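Local coordinates for nitroreductase family protein (Sphingopyxis sp., PDB 7DP1) that probably catalyses the FMN- and NADPH-dependent reduction of nitro groups, as part of the breakdown of dinitroaniline herbicides, at residues A[65-70]-A[128-133]. The protein carries 1 engineered substitution. Sequence-based numbering, arbitrary orientation.
With FMN (flavin mononucleotide), chain C.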
loop_
_atom_site.group_PDB
_atom_site.type_symbol
_atom_site.label_atom_id
_atom_site.label_comp_id
_atom_site.label_asym_id
_atom_site.label_seq_id
_atom_site.Cartn_x
_atom_site.Cartn_y
_atom_site.Cartn_z
ATOM N N ALA A 65 -24.800 -8.075 11.507
ATOM C CA ALA A 65 -24.382 -9.309 12.168
ATOM C C ALA A 65 -22.906 -9.233 12.605
ATOM O O ALA A 65 -22.566 -9.586 13.739
ATOM C CB ALA A 65 -24.620 -10.505 11.265
ATOM N N VAL A 66 -22.034 -8.781 11.711
ATOM C CA VAL A 66 -20.621 -8.643 12.066
ATOM C C VAL A 66 -20.487 -7.747 13.285
ATOM O O VAL A 66 -19.741 -8.060 14.209
ATOM C CB VAL A 66 -19.769 -8.069 10.903
ATOM C CG1 VAL A 66 -18.298 -7.931 11.307
ATOM C CG2 VAL A 66 -19.923 -8.926 9.665
ATOM N N GLN A 67 -21.256 -6.663 13.311
ATOM C CA GLN A 67 -21.195 -5.728 14.429
ATOM C C GLN A 67 -21.584 -6.352 15.758
ATOM O O GLN A 67 -20.947 -6.082 16.778
ATOM C CB GLN A 67 -22.080 -4.515 14.149
ATOM C CG GLN A 67 -21.428 -3.522 13.181
ATOM C CD GLN A 67 -22.370 -2.414 12.760
ATOM O OE1 GLN A 67 -22.487 -1.396 13.436
ATOM N NE2 GLN A 67 -23.050 -2.607 11.638
ATOM N N ASP A 68 -22.600 -7.213 15.739
ATOM C CA ASP A 68 -23.148 -7.788 16.962
ATOM C C ASP A 68 -22.210 -8.843 17.520
ATOM O O ASP A 68 -21.994 -8.935 18.728
ATOM C CB ASP A 68 -24.515 -8.416 16.691
ATOM C CG ASP A 68 -25.589 -7.384 16.390
ATOM O OD1 ASP A 68 -25.354 -6.180 16.633
ATOM O OD2 ASP A 68 -26.675 -7.781 15.919
ATOM N N ALA A 69 -21.662 -9.647 16.615
ATOM C CA ALA A 69 -20.729 -10.688 16.991
ATOM C C ALA A 69 -19.496 -10.089 17.643
ATOM O O ALA A 69 -19.037 -10.568 18.673
ATOM C CB ALA A 69 -20.349 -11.506 15.790
ATOM N N VAL A 70 -18.962 -9.034 17.039
ATOM C CA VAL A 70 -17.782 -8.396 17.589
ATOM C C VAL A 70 -18.115 -7.705 18.921
ATOM O O VAL A 70 -17.317 -7.723 19.857
ATOM C CB VAL A 70 -17.195 -7.389 16.593
ATOM C CG1 VAL A 70 -16.102 -6.569 17.251
ATOM C CG2 VAL A 70 -16.620 -8.131 15.370
ATOM N N ASN A 128 -15.564 2.751 16.505
ATOM C CA ASN A 128 -14.830 2.033 15.456
ATOM C C ASN A 128 -15.611 0.796 15.035
ATOM O O ASN A 128 -15.688 0.447 13.855
ATOM C CB ASN A 128 -13.435 1.595 15.941
ATOM C CG ASN A 128 -12.346 2.629 15.674
ATOM O OD1 ASN A 128 -11.706 2.610 14.627
ATOM N ND2 ASN A 128 -12.098 3.500 16.650
ATOM N N TYR A 129 -16.178 0.119 16.020
ATOM C CA TYR A 129 -16.813 -1.159 15.766
ATOM C C TYR A 129 -18.246 -1.000 15.241
ATOM O O TYR A 129 -18.945 -1.991 15.021
ATOM C CB TYR A 129 -16.738 -2.015 17.030
ATOM C CG TYR A 129 -15.283 -2.339 17.328
ATOM C CD1 TYR A 129 -14.553 -3.176 16.487
ATOM C CD2 TYR A 129 -14.622 -1.770 18.416
ATOM C CE1 TYR A 129 -13.207 -3.456 16.735
ATOM C CE2 TYR A 129 -13.274 -2.051 18.673
ATOM C CZ TYR A 129 -12.582 -2.893 17.832
ATOM O OH TYR A 129 -11.260 -3.176 18.082
ATOM N N ARG A 130 -18.645 0.247 14.982
ATOM C CA ARG A 130 -19.811 0.519 14.154
ATOM C C ARG A 130 -19.405 1.239 12.863
ATOM O O ARG A 130 -20.246 1.816 12.177
ATOM C CB ARG A 130 -20.807 1.403 14.905
ATOM C CG ARG A 130 -20.990 1.081 16.367
ATOM C CD ARG A 130 -21.960 2.075 17.009
ATOM N NE ARG A 130 -23.237 1.484 17.389
ATOM C CZ ARG A 130 -23.442 0.811 18.515
ATOM N NH1 ARG A 130 -22.448 0.638 19.375
ATOM N NH2 ARG A 130 -24.639 0.311 18.781
ATOM N N GLY A 131 -18.126 1.164 12.507
ATOM C CA GLY A 131 -17.649 1.767 11.277
ATOM C C GLY A 131 -17.905 3.265 11.281
ATOM O O GLY A 131 -18.006 3.904 10.232
ATOM N N PHE A 132 -18.006 3.824 12.482
ATOM C CA PHE A 132 -18.303 5.241 12.662
ATOM C C PHE A 132 -19.589 5.608 11.948
ATOM O O PHE A 132 -19.732 6.737 11.486
ATOM C CB PHE A 132 -17.152 6.119 12.156
ATOM C CG PHE A 132 -15.840 5.854 12.834
ATOM C CD1 PHE A 132 -15.690 6.080 14.191
ATOM C CD2 PHE A 132 -14.759 5.373 12.118
ATOM C CE1 PHE A 132 -14.480 5.847 14.822
ATOM C CE2 PHE A 132 -13.548 5.126 12.745
ATOM C CZ PHE A 132 -13.408 5.363 14.101
ATOM N N GLY A 133 -20.495 4.640 11.812
ATOM C CA GLY A 133 -21.790 4.895 11.212
ATOM C C GLY A 133 -21.840 4.764 9.704
ATOM O O GLY A 133 -22.837 5.115 9.075
HETATM N N1 FMN C . -8.139 4.914 12.242
HETATM C C2 FMN C . -8.975 4.594 13.291
HETATM O O2 FMN C . -9.563 5.474 13.907
HETATM N N3 FMN C . -9.162 3.283 13.669
HETATM C C4 FMN C . -8.520 2.266 13.003
HETATM O O4 FMN C . -8.718 1.088 13.352
HETATM C C4A FMN C . -7.665 2.593 11.951
HETATM N N5 FMN C . -6.996 1.604 11.265
HETATM C C5A FMN C . -6.164 1.910 10.207
HETATM C C6 FMN C . -5.520 0.873 9.534
HETATM C C7 FMN C . -4.678 1.155 8.475
HETATM C C7M FMN C . -3.983 0.059 7.728
HETATM C C8 FMN C . -4.478 2.470 8.083
HETATM C C8M FMN C . -3.571 2.712 6.912
HETATM C C9 FMN C . -5.118 3.515 8.753
HETATM C C9A FMN C . -5.967 3.238 9.827
HETATM N N10 FMN C . -6.626 4.238 10.526
HETATM C C10 FMN C . -7.468 3.918 11.579
HETATM C "C1'" FMN C . -6.478 5.677 10.147
HETATM C "C2'" FMN C . -5.172 6.333 10.588
HETATM O "O2'" FMN C . -5.262 6.689 11.944
HETATM C "C3'" FMN C . -4.974 7.590 9.748
HETATM O "O3'" FMN C . -4.664 7.158 8.439
HETATM C "C4'" FMN C . -3.836 8.488 10.224
HETATM O "O4'" FMN C . -4.068 9.063 11.498
HETATM C "C5'" FMN C . -3.705 9.622 9.235
HETATM O "O5'" FMN C . -4.923 10.326 9.231
HETATM P P FMN C . -5.617 10.570 7.801
HETATM O O1P FMN C . -7.002 11.106 8.026
HETATM O O2P FMN C . -4.774 11.551 7.004
HETATM O O3P FMN C . -5.665 9.248 7.056
#
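With CG turned opposite its own carbonyl carbon (chi1 -78°) and the chain extended beyond it, Gln67 reaches from helix 60-74 to the backbone of Tyr129 and Arg130; Val70, one turn further on, carries CG1 opposite its backbone N and brings that methyl to the Tyr129 ring. The pair illustrates how a helix can pack against a cofactor-binding loop with no hydrogen bond crossing between 65-70 and 128-133. Gln67 CG lies 3.4 Å from Tyr129 O, while Gln67 OE1 sits against Arg130 CA at 3.4 Å and reaches Arg130 CB at 3.6 Å. The other end of the amide, NE2, turns back to Trp63 O in its own helix, a hydrogen bond that helps fix the rotation of the group. Amide and guanidinium planes stand 86° apart, and the bent Arg130 chain crosses the glutamine rather than running alongside it. Deeper in, Val70 CG1 meets Tyr129 CD1 at 3.8 Å, coming at the ring obliquely. Trp178 packs edge-to-face on the same tyrosine, whose OH is hydrogen-bonded to Cys177 O. Were Gln67 exchanged for an alanine, Trp63 O would probably lose this side-chain partner and a gap would probably open beside the Tyr129-Arg130 backbone. The same loop also faces the flavin: Asn128 OD1 accepts a bent hydrogen bond from FMN N3 (2.8 Å, 135°), and its ND2 is held by Phe125 O. Phe132 brings its ring edge towards FMN O2, with CZ 3.9 Å away, and Asn128 CA lies over one ring face. The arrangement is second-shell packing behind the FMN pocket of the nitroreductase fold, in which helix 60-74 meets the loop whose Asn128 and Phe132 lie at the pyrimidine end of the isoalloxazine.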